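Local coordinates for neurotoxin (Clostridium botulinum, PDB 2QN0), which is the zinc-dependent protease light chain of type C botulinum neurotoxin, thought to cleave the neuronal SNARE proteins syntaxin and SNAP-25, at residues D84-L87 with K88-K92; Q356-E360 with F361-K365; G412-L415 with S416-P419. All blocks are in the same frame, centred on the assembly; numbering follows the deposited sequence.

Interaction 1: residues D84-L87 with K88-K92; sequences DTFL and KEIIK
Phe-86 and Ile-90, one helical turn apart, make the close apolar part of this contact. The CG1 methylene of Ile-90 sits over one face of the Phe-86 ring, displaced toward its rim and 4.0 Å from the ring centroid, a CH-pi contact with CE2 of Phe-86 3.8 Å from CG1. Because Phe-86 carries CG anti to the backbone N (chi1 178°), the ring lies beside its own carbonyl, and CG1 of Ile-90 touches both, lying over the ring face and 3.4 Å from Phe-86 O. Leu-87 is buried too, and its carbonyl takes the N-H of Ile-91.

The other flank is polar and partly exposed. Lys-88 stretches out fully past CG and runs back over the carbonyl of Asp-84. Its NZ bonds OD2 of Asp-84 at 2.8 Å on the syn lone pair, a salt bridge between residues i and i+4. Each charge has a second partner: OD1 of Asp-84 accepts from Tyr-10 N, and NZ of Lys-88 also reaches OD1 of Asn-9. Between the two flanks the CG2 methyl of Thr-85 rests 3.6 Å from OE2 of Glu-89.

All of this belongs to helix 80-97. Phe-86 faces Tyr-76 and Leu-77 in the loop before that helix, and Pro-47 directly after strand 43-46 of the large mixed sheet; the N-terminal segment with Phe-8 packs on Leu-87.

Interaction 2: residues Q356-E360 with F361-K365; sequences QIFTE and FNYAK
Two first torsions set up this corner. Thr-359 places OG1 between its backbone N and carbonyl carbon (chi1 67°), and Asn-362 turns CG away from its own N (chi1 -166°). OG1 of Thr-359 can thus accept the backbone N-H of Asn-362 at 3.2 Å, the N-cap bond of helix 360-366. The side chain of Asn-362 crosses that of Thr-359 at about a right angle, and its ND2 reaches further back to give a 2.8 Å bond to Ile-357 O, in the carbonyl plane and on a lone pair. The same oxygen takes a weak bond from Thr-359 N, which closes an inverse gamma turn centred on Phe-358.

On the buried side, the carbonyl oxygen of Thr-359 stands 3.0 Å above the middle of the Tyr-363 ring while it accepts the backbone N-H of that tyrosine. The phenol OH of Tyr-363 lies at the edge of the Phe-358 ring, in its plane, and is hydrogen-bonded to OD1 of Asn-232 on the zinc-carrying helix 223-238.

Glu-360 sits in the first turn of the capped helix. OE1 accepts from ND1 of the zinc ligand His-229; OE2 forms a salt bridge with NE of Arg-372 and accepts a hydrogen bond from ND2 of Asn-371. This placement is consistent with a second-shell role, in which the carboxylate would orient and probably polarise the metal-bound imidazole.

Interaction 3: residues G412-L415 with S416-P419; sequences GQNL and SRNP
Asn-414 binds Ser-416, Arg-417 and Asn-418 through its two oxygens. OD1 takes the backbone N-H of Ser-416 at 3.1 Å, in the plane of the side-chain carbonyl, and OG of Ser-416 lies 3.2 Å from the same OD1. The main-chain oxygen of Asn-414 is gripped twice: Asn-418 N approaches almost head-on at 3.0 Å, whereas Arg-417 N comes from well above the carbonyl plane at 2.9 Å. Against the flank of the Asn-414 amide lies the aliphatic start of Arg-417, CG to CG 3.6 Å. Bends at chi2 and chi3 then carry the guanidinium off, its plane 65° from that amide.

A second asparagine closes the turn from the far end. With CG anti to its N (chi1 -169°), Asn-418 aims ND2 at the carbonyl of Gly-412, making a 2.7 Å bond that is nearly straight and sits on a lone pair in the carbonyl plane. Its other amide atom, OD1, accepts from Ala-420 N, so both ends of this buried group are used.

Further out, ND2 of Asn-414 is held by OG of Ser-217, and Leu-415 makes a backbone bond with Glu-218; the loop is thus fastened beside strand 219-220. The local pattern is an Asx turn on Asn-414 overlapping a type I beta turn from Asn-414 to Arg-417, a compact way of reversing a chain without regular secondary structure, here in the C-terminal part of the light chain.

Along the chain the contacts come in series, all within the part that belongs to the clostridial neurotoxin zinc protease family, and none touches another. Their centres form a nearly equilateral triangle: interactions 1 and 2 are 24 Å apart, interactions 1 and 3 are 23 Å apart, and interactions 2 and 3 are 24 Å apart. Between nearest atoms, interactions 2 and 3 approach closest, at about 8 Å. Interaction 1 lies within helix 80-97, interaction 2 joins helix 344-357 to helix 360-366 next to the metal, and interaction 3 shapes a peripheral loop. Of the three, 356-365 bears directly on the zinc site; the other two, each more than 20 Å from interaction 2 between centres, belong to other parts of the fold.

Interaction 1: residues D84-L87 with K88-K92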
ATOM      1  N   ASP A  84      10.154  16.507  -5.030  1.00 20.09           N
ATOM      2  CA  ASP A  84       9.871  17.261  -3.819  1.00 18.77           C
ATOM      3  C   ASP A  84       8.358  17.378  -3.635  1.00 19.81           C
ATOM      4  O   ASP A  84       7.832  17.185  -2.538  1.00 18.28           O
ATOM      5  CB  ASP A  84      10.488  18.662  -3.910  1.00 20.84           C
ATOM      6  CG  ASP A  84      10.326  19.451  -2.631  1.00 21.49           C
ATOM      7  OD1 ASP A  84      10.965  19.088  -1.618  1.00 21.59           O
ATOM      8  OD2 ASP A  84       9.552  20.431  -2.631  1.00 24.38           O
ATOM      9  N   THR A  85       7.661  17.701  -4.717  1.00 18.65           N
ATOM     10  CA  THR A  85       6.215  17.840  -4.665  1.00 18.91           C
ATOM     11  C   THR A  85       5.558  16.505  -4.316  1.00 18.92           C
ATOM     12  O   THR A  85       4.667  16.450  -3.469  1.00 17.71           O
ATOM     13  CB  THR A  85       5.675  18.360  -6.009  1.00 21.18           C
ATOM     14  OG1 THR A  85       6.134  19.704  -6.205  1.00 22.80           O
ATOM     15  CG2 THR A  85       4.155  18.343  -6.027  1.00 20.84           C
ATOM     16  N   PHE A  86       6.009  15.436  -4.965  1.00 17.21           N
ATOM     17  CA  PHE A  86       5.468  14.099  -4.708  1.00 18.04           C
ATOM     18  C   PHE A  86       5.676  13.734  -3.242  1.00 18.75           C
ATOM     19  O   PHE A  86       4.753  13.276  -2.564  1.00 18.16           O
ATOM     20  CB  PHE A  86       6.170  13.067  -5.590  1.00 19.62           C
ATOM     21  CG  PHE A  86       5.703  11.654  -5.362  1.00 20.02           C
ATOM     22  CD1 PHE A  86       4.534  11.186  -5.956  1.00 21.60           C
ATOM     23  CD2 PHE A  86       6.430  10.796  -4.545  1.00 20.15           C
ATOM     24  CE1 PHE A  86       4.095   9.878  -5.742  1.00 20.87           C
ATOM     25  CE2 PHE A  86       5.999   9.481  -4.322  1.00 20.18           C
ATOM     26  CZ  PHE A  86       4.829   9.027  -4.924  1.00 19.16           C
ATOM     27  N   LEU A  87       6.896  13.940  -2.755  1.00 18.67           N
ATOM     28  CA  LEU A  87       7.222  13.631  -1.367  1.00 17.54           C
ATOM     29  C   LEU A  87       6.282  14.353  -0.409  1.00 18.63           C
ATOM     30  O   LEU A  87       5.753  13.757   0.528  1.00 16.71           O
ATOM     31  CB  LEU A  87       8.672  14.026  -1.071  1.00 18.75           C
ATOM     32  CG  LEU A  87       9.178  13.853   0.362  1.00 21.12           C
ATOM     33  CD1 LEU A  87       9.103  12.388   0.780  1.00 18.93           C
ATOM     34  CD2 LEU A  87      10.614  14.356   0.442  1.00 20.55           C
ATOM     35  N   LYS A  88       6.070  15.643  -0.645  1.00 15.74           N
ATOM     36  CA  LYS A  88       5.192  16.421   0.216  1.00 17.28           C
ATOM     37  C   LYS A  88       3.731  15.991   0.112  1.00 16.53           C
ATOM     38  O   LYS A  88       2.983  16.087   1.087  1.00 17.23           O
ATOM     39  CB  LYS A  88       5.357  17.914  -0.094  1.00 18.92           C
ATOM     40  CG  LYS A  88       6.680  18.454   0.449  1.00 19.38           C
ATOM     41  CD  LYS A  88       7.058  19.817  -0.107  1.00 21.01           C
ATOM     42  CE  LYS A  88       8.402  20.258   0.478  1.00 23.08           C
ATOM     43  NZ  LYS A  88       8.925  21.500  -0.158  1.00 25.89           N
ATOM     44  N   GLU A  89       3.323  15.514  -1.059  1.00 17.74           N
ATOM     45  CA  GLU A  89       1.947  15.055  -1.231  1.00 16.78           C
ATOM     46  C   GLU A  89       1.729  13.803  -0.382  1.00 16.54           C
ATOM     47  O   GLU A  89       0.726  13.682   0.319  1.00 17.77           O
ATOM     48  CB  GLU A  89       1.661  14.747  -2.708  1.00 17.36           C
ATOM     49  CG  GLU A  89       1.672  15.988  -3.609  1.00 17.69           C
ATOM     50  CD  GLU A  89       1.541  15.659  -5.087  1.00 20.62           C
ATOM     51  OE1 GLU A  89       1.965  14.557  -5.495  1.00 21.14           O
ATOM     52  OE2 GLU A  89       1.032  16.512  -5.849  1.00 19.90           O
ATOM     53  N   ILE A  90       2.675  12.872  -0.443  1.00 16.10           N
ATOM     54  CA  ILE A  90       2.567  11.641   0.331  1.00 15.83           C
ATOM     55  C   ILE A  90       2.517  11.963   1.825  1.00 16.73           C
ATOM     56  O   ILE A  90       1.702  11.411   2.564  1.00 14.13           O
ATOM     57  CB  ILE A  90       3.761  10.697   0.050  1.00 15.95           C
ATOM     58  CG1 ILE A  90       3.731  10.233  -1.410  1.00 16.30           C
ATOM     59  CG2 ILE A  90       3.707   9.483   0.989  1.00 16.97           C
ATOM     60  CD1 ILE A  90       2.473   9.450  -1.793  1.00 18.89           C
ATOM     61  N   ILE A  91       3.390  12.862   2.269  1.00 15.49           N
ATOM     62  CA  ILE A  91       3.423  13.249   3.674  1.00 16.50           C
ATOM     63  C   ILE A  91       2.086  13.845   4.108  1.00 15.48           C
ATOM     64  O   ILE A  91       1.540  13.483   5.153  1.00 16.02           O
ATOM     65  CB  ILE A  91       4.555  14.283   3.947  1.00 17.17           C
ATOM     66  CG1 ILE A  91       5.918  13.611   3.784  1.00 19.74           C
ATOM     67  CG2 ILE A  91       4.402  14.882   5.345  1.00 17.86           C
ATOM     68  CD1 ILE A  91       6.104  12.372   4.639  1.00 24.35           C
ATOM     69  N   LYS A  92       1.550  14.754   3.300  1.00 15.06           N
ATOM     70  CA  LYS A  92       0.283  15.386   3.643  1.00 16.28           C
ATOM     71  C   LYS A  92      -0.832  14.348   3.734  1.00 15.61           C
ATOM     72  O   LYS A  92      -1.680  14.412   4.625  1.00 17.32           O
ATOM     73  CB  LYS A  92      -0.084  16.457   2.611  1.00 16.20           C
ATOM     74  CG  LYS A  92      -1.323  17.263   2.983  1.00 19.16           C
ATOM     75  CD  LYS A  92      -1.518  18.440   2.037  1.00 19.22           C
ATOM     76  CE  LYS A  92      -2.673  19.323   2.486  1.00 21.01           C
ATOM     77  NZ  LYS A  92      -2.801  20.524   1.612  1.00 19.90           N
TER

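Interaction 2: residues Q356-E360 with F361-K365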
ATOM      1  N   GLN A 356     -11.860  -7.271   7.026  1.00 19.85           N
ATOM      2  CA  GLN A 356     -13.178  -6.660   6.960  1.00 21.03           C
ATOM      3  C   GLN A 356     -13.355  -5.304   7.632  1.00 20.55           C
ATOM      4  O   GLN A 356     -14.343  -4.620   7.374  1.00 21.08           O
ATOM      5  CB  GLN A 356     -14.221  -7.657   7.481  1.00 23.70           C
ATOM      6  CG  GLN A 356     -14.301  -8.902   6.609  1.00 27.21           C
ATOM      7  CD  GLN A 356     -15.505  -9.771   6.907  1.00 29.78           C
ATOM      8  OE1 GLN A 356     -16.582  -9.270   7.225  1.00 32.80           O
ATOM      9  NE2 GLN A 356     -15.333 -11.082   6.784  1.00 29.63           N
ATOM     10  N   ILE A 357     -12.410  -4.906   8.482  1.00 18.62           N
ATOM     11  CA  ILE A 357     -12.501  -3.607   9.146  1.00 18.23           C
ATOM     12  C   ILE A 357     -11.566  -2.596   8.474  1.00 18.36           C
ATOM     13  O   ILE A 357     -11.954  -1.462   8.197  1.00 18.63           O
ATOM     14  CB  ILE A 357     -12.158  -3.725  10.639  1.00 19.73           C
ATOM     15  CG1 ILE A 357     -13.182  -4.635  11.325  1.00 21.48           C
ATOM     16  CG2 ILE A 357     -12.156  -2.343  11.286  1.00 22.12           C
ATOM     17  CD1 ILE A 357     -12.968  -4.798  12.817  1.00 23.46           C
ATOM     18  N   PHE A 358     -10.331  -3.012   8.221  1.00 15.67           N
ATOM     19  CA  PHE A 358      -9.367  -2.154   7.540  1.00 16.24           C
ATOM     20  C   PHE A 358      -9.614  -2.327   6.044  1.00 14.43           C
ATOM     21  O   PHE A 358      -8.879  -3.045   5.361  1.00 15.41           O
ATOM     22  CB  PHE A 358      -7.941  -2.576   7.897  1.00 15.34           C
ATOM     23  CG  PHE A 358      -7.512  -2.149   9.275  1.00 17.31           C
ATOM     24  CD1 PHE A 358      -7.194  -0.819   9.535  1.00 16.00           C
ATOM     25  CD2 PHE A 358      -7.446  -3.068  10.315  1.00 19.80           C
ATOM     26  CE1 PHE A 358      -6.815  -0.411  10.815  1.00 18.42           C
ATOM     27  CE2 PHE A 358      -7.070  -2.671  11.601  1.00 21.63           C
ATOM     28  CZ  PHE A 358      -6.754  -1.338  11.849  1.00 20.44           C
ATOM     29  N   THR A 359     -10.664  -1.669   5.548  1.00 12.91           N
ATOM     30  CA  THR A 359     -11.042  -1.754   4.138  1.00 13.07           C
ATOM     31  C   THR A 359     -11.378  -0.375   3.577  1.00 12.71           C
ATOM     32  O   THR A 359     -11.807   0.515   4.309  1.00 14.27           O
ATOM     33  CB  THR A 359     -12.295  -2.639   3.940  1.00 13.00           C
ATOM     34  OG1 THR A 359     -13.426  -1.999   4.546  1.00 14.72           O
ATOM     35  CG2 THR A 359     -12.093  -4.012   4.581  1.00 14.41           C
ATOM     36  N   GLU A 360     -11.190  -0.212   2.271  1.00 14.05           N
ATOM     37  CA  GLU A 360     -11.486   1.056   1.600  1.00 13.45           C
ATOM     38  C   GLU A 360     -12.935   1.478   1.855  1.00 15.24           C
ATOM     39  O   GLU A 360     -13.223   2.639   2.165  1.00 15.14           O
ATOM     40  CB  GLU A 360     -11.267   0.905   0.095  1.00 14.33           C
ATOM     41  CG  GLU A 360     -11.465   2.193  -0.696  1.00 14.83           C
ATOM     42  CD  GLU A 360     -11.438   1.958  -2.194  1.00 15.99           C
ATOM     43  OE1 GLU A 360     -10.614   1.136  -2.650  1.00 15.97           O
ATOM     44  OE2 GLU A 360     -12.232   2.602  -2.915  1.00 15.49           O
ATOM     45  N   PHE A 361     -13.842   0.519   1.704  1.00 14.50           N
ATOM     46  CA  PHE A 361     -15.271   0.737   1.903  1.00 15.38           C
ATOM     47  C   PHE A 361     -15.564   1.320   3.286  1.00 15.76           C
ATOM     48  O   PHE A 361     -16.370   2.241   3.427  1.00 14.86           O
ATOM     49  CB  PHE A 361     -16.015  -0.592   1.741  1.00 16.03           C
ATOM     50  CG  PHE A 361     -17.509  -0.452   1.713  1.00 16.91           C
ATOM     51  CD1 PHE A 361     -18.168  -0.120   0.533  1.00 19.59           C
ATOM     52  CD2 PHE A 361     -18.258  -0.642   2.869  1.00 19.59           C
ATOM     53  CE1 PHE A 361     -19.555   0.023   0.506  1.00 20.32           C
ATOM     54  CE2 PHE A 361     -19.643  -0.501   2.851  1.00 21.47           C
ATOM     55  CZ  PHE A 361     -20.291  -0.168   1.667  1.00 20.52           C
ATOM     56  N   ASN A 362     -14.914   0.774   4.307  1.00 14.60           N
ATOM     57  CA  ASN A 362     -15.117   1.243   5.671  1.00 15.39           C
ATOM     58  C   ASN A 362     -14.492   2.625   5.852  1.00 16.55           C
ATOM     59  O   ASN A 362     -15.066   3.489   6.514  1.00 17.15           O
ATOM     60  CB  ASN A 362     -14.515   0.236   6.660  1.00 17.09           C
ATOM     61  CG  ASN A 362     -14.978   0.463   8.087  1.00 18.38           C
ATOM     62  OD1 ASN A 362     -16.079   0.967   8.323  1.00 19.75           O
ATOM     63  ND2 ASN A 362     -14.146   0.071   9.052  1.00 19.22           N
ATOM     64  N   TYR A 363     -13.327   2.848   5.250  1.00 14.91           N
ATOM     65  CA  TYR A 363     -12.679   4.154   5.380  1.00 15.41           C
ATOM     66  C   TYR A 363     -13.558   5.265   4.803  1.00 16.55           C
ATOM     67  O   TYR A 363     -13.644   6.351   5.374  1.00 15.94           O
ATOM     68  CB  TYR A 363     -11.320   4.181   4.667  1.00 14.56           C
ATOM     69  CG  TYR A 363     -10.336   3.126   5.128  1.00 12.84           C
ATOM     70  CD1 TYR A 363     -10.325   2.675   6.449  1.00 12.13           C
ATOM     71  CD2 TYR A 363      -9.394   2.599   4.245  1.00 13.13           C
ATOM     72  CE1 TYR A 363      -9.399   1.718   6.876  1.00 12.94           C
ATOM     73  CE2 TYR A 363      -8.466   1.652   4.662  1.00 12.54           C
ATOM     74  CZ  TYR A 363      -8.476   1.214   5.977  1.00 12.73           C
ATOM     75  OH  TYR A 363      -7.556   0.271   6.384  1.00 14.79           O
ATOM     76  N   ALA A 364     -14.210   4.999   3.674  1.00 16.28           N
ATOM     77  CA  ALA A 364     -15.064   6.009   3.046  1.00 16.20           C
ATOM     78  C   ALA A 364     -16.123   6.505   4.022  1.00 17.86           C
ATOM     79  O   ALA A 364     -16.426   7.697   4.069  1.00 19.05           O
ATOM     80  CB  ALA A 364     -15.730   5.442   1.790  1.00 16.41           C
ATOM     81  N   LYS A 365     -16.686   5.587   4.802  1.00 17.74           N
ATOM     82  CA  LYS A 365     -17.700   5.952   5.783  1.00 19.07           C
ATOM     83  C   LYS A 365     -17.081   6.709   6.954  1.00 18.86           C
ATOM     84  O   LYS A 365     -17.591   7.746   7.378  1.00 18.85           O
ATOM     85  CB  LYS A 365     -18.404   4.699   6.315  1.00 21.60           C
ATOM     86  CG  LYS A 365     -19.227   3.959   5.270  1.00 25.78           C
ATOM     87  CD  LYS A 365     -19.930   2.743   5.866  1.00 31.13           C
ATOM     88  CE  LYS A 365     -18.938   1.696   6.349  1.00 33.58           C
ATOM     89  NZ  LYS A 365     -19.623   0.494   6.908  1.00 37.05           N
TER

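Interaction 3: residues G412-L415 with S416-P419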
ATOM      1  N   GLY A 412     -17.116  19.130  -2.939  1.00 19.58           N
ATOM      2  CA  GLY A 412     -15.694  19.270  -3.204  1.00 18.77           C
ATOM      3  C   GLY A 412     -15.159  18.185  -4.126  1.00 18.14           C
ATOM      4  O   GLY A 412     -14.170  18.385  -4.837  1.00 18.37           O
ATOM      5  N   GLN A 413     -15.816  17.028  -4.110  1.00 18.05           N
ATOM      6  CA  GLN A 413     -15.412  15.897  -4.944  1.00 15.91           C
ATOM      7  C   GLN A 413     -16.225  15.819  -6.233  1.00 17.21           C
ATOM      8  O   GLN A 413     -15.971  14.964  -7.084  1.00 18.92           O
ATOM      9  CB  GLN A 413     -15.589  14.592  -4.171  1.00 17.15           C
ATOM     10  CG  GLN A 413     -14.607  14.388  -3.035  1.00 16.12           C
ATOM     11  CD  GLN A 413     -14.948  13.159  -2.219  1.00 17.20           C
ATOM     12  OE1 GLN A 413     -15.616  13.249  -1.185  1.00 17.28           O
ATOM     13  NE2 GLN A 413     -14.514  11.998  -2.695  1.00 16.21           N
ATOM     14  N   ASN A 414     -17.197  16.715  -6.369  1.00 19.02           N
ATOM     15  CA  ASN A 414     -18.072  16.759  -7.538  1.00 18.79           C
ATOM     16  C   ASN A 414     -17.387  17.508  -8.681  1.00 20.75           C
ATOM     17  O   ASN A 414     -17.169  18.721  -8.597  1.00 19.84           O
ATOM     18  CB  ASN A 414     -19.381  17.453  -7.153  1.00 19.31           C
ATOM     19  CG  ASN A 414     -20.466  17.276  -8.190  1.00 18.15           C
ATOM     20  OD1 ASN A 414     -20.223  17.425  -9.381  1.00 18.82           O
ATOM     21  ND2 ASN A 414     -21.678  16.968  -7.737  1.00 19.60           N
ATOM     22  N   LEU A 415     -17.060  16.789  -9.754  1.00 19.74           N
ATOM     23  CA  LEU A 415     -16.371  17.385 -10.895  1.00 22.42           C
ATOM     24  C   LEU A 415     -16.997  18.646 -11.481  1.00 24.27           C
ATOM     25  O   LEU A 415     -16.282  19.545 -11.914  1.00 26.44           O
ATOM     26  CB  LEU A 415     -16.198  16.354 -12.016  1.00 23.34           C
ATOM     27  CG  LEU A 415     -14.953  15.464 -11.955  1.00 26.68           C
ATOM     28  CD1 LEU A 415     -14.924  14.711 -10.644  1.00 24.96           C
ATOM     29  CD2 LEU A 415     -14.953  14.499 -13.134  1.00 26.16           C
ATOM     30  N   SER A 416     -18.320  18.723 -11.504  1.00 24.70           N
ATOM     31  CA  SER A 416     -18.958  19.900 -12.083  1.00 26.35           C
ATOM     32  C   SER A 416     -19.206  21.023 -11.082  1.00 27.31           C
ATOM     33  O   SER A 416     -19.749  22.065 -11.445  1.00 28.49           O
ATOM     34  CB  SER A 416     -20.280  19.515 -12.744  1.00 26.55           C
ATOM     35  OG  SER A 416     -21.289  19.342 -11.771  1.00 27.68           O
ATOM     36  N   ARG A 417     -18.812  20.821  -9.828  1.00 26.07           N
ATOM     37  CA  ARG A 417     -19.020  21.850  -8.814  1.00 26.53           C
ATOM     38  C   ARG A 417     -17.713  22.398  -8.243  1.00 27.46           C
ATOM     39  O   ARG A 417     -17.700  23.472  -7.637  1.00 27.17           O
ATOM     40  CB  ARG A 417     -19.896  21.311  -7.673  1.00 27.50           C
ATOM     41  CG  ARG A 417     -21.277  20.810  -8.109  1.00 30.51           C
ATOM     42  CD  ARG A 417     -22.069  21.881  -8.852  1.00 32.71           C
ATOM     43  NE  ARG A 417     -22.445  23.000  -7.993  1.00 34.36           N
ATOM     44  CZ  ARG A 417     -23.468  22.984  -7.142  1.00 36.54           C
ATOM     45  NH1 ARG A 417     -24.228  21.903  -7.034  1.00 36.78           N
ATOM     46  NH2 ARG A 417     -23.732  24.050  -6.401  1.00 37.85           N
ATOM     47  N   ASN A 418     -16.617  21.669  -8.439  1.00 25.62           N
ATOM     48  CA  ASN A 418     -15.316  22.105  -7.935  1.00 25.34           C
ATOM     49  C   ASN A 418     -14.322  22.349  -9.068  1.00 26.04           C
ATOM     50  O   ASN A 418     -13.749  21.408  -9.619  1.00 24.79           O
ATOM     51  CB  ASN A 418     -14.737  21.066  -6.970  1.00 24.82           C
ATOM     52  CG  ASN A 418     -13.519  21.583  -6.223  1.00 26.08           C
ATOM     53  OD1 ASN A 418     -12.995  22.654  -6.537  1.00 24.55           O
ATOM     54  ND2 ASN A 418     -13.060  20.824  -5.232  1.00 22.50           N
ATOM     55  N   PRO A 419     -14.094  23.623  -9.424  1.00 27.54           N
ATOM     56  CA  PRO A 419     -13.160  23.963 -10.500  1.00 27.28           C
ATOM     57  C   PRO A 419     -11.701  23.629 -10.199  1.00 26.16           C
ATOM     58  O   PRO A 419     -10.858  23.656 -11.096  1.00 27.56           O
ATOM     59  CB  PRO A 419     -13.397  25.461 -10.700  1.00 28.26           C
ATOM     60  CG  PRO A 419     -13.770  25.924  -9.328  1.00 30.40           C
ATOM     61  CD  PRO A 419     -14.717  24.837  -8.864  1.00 29.49           C
TER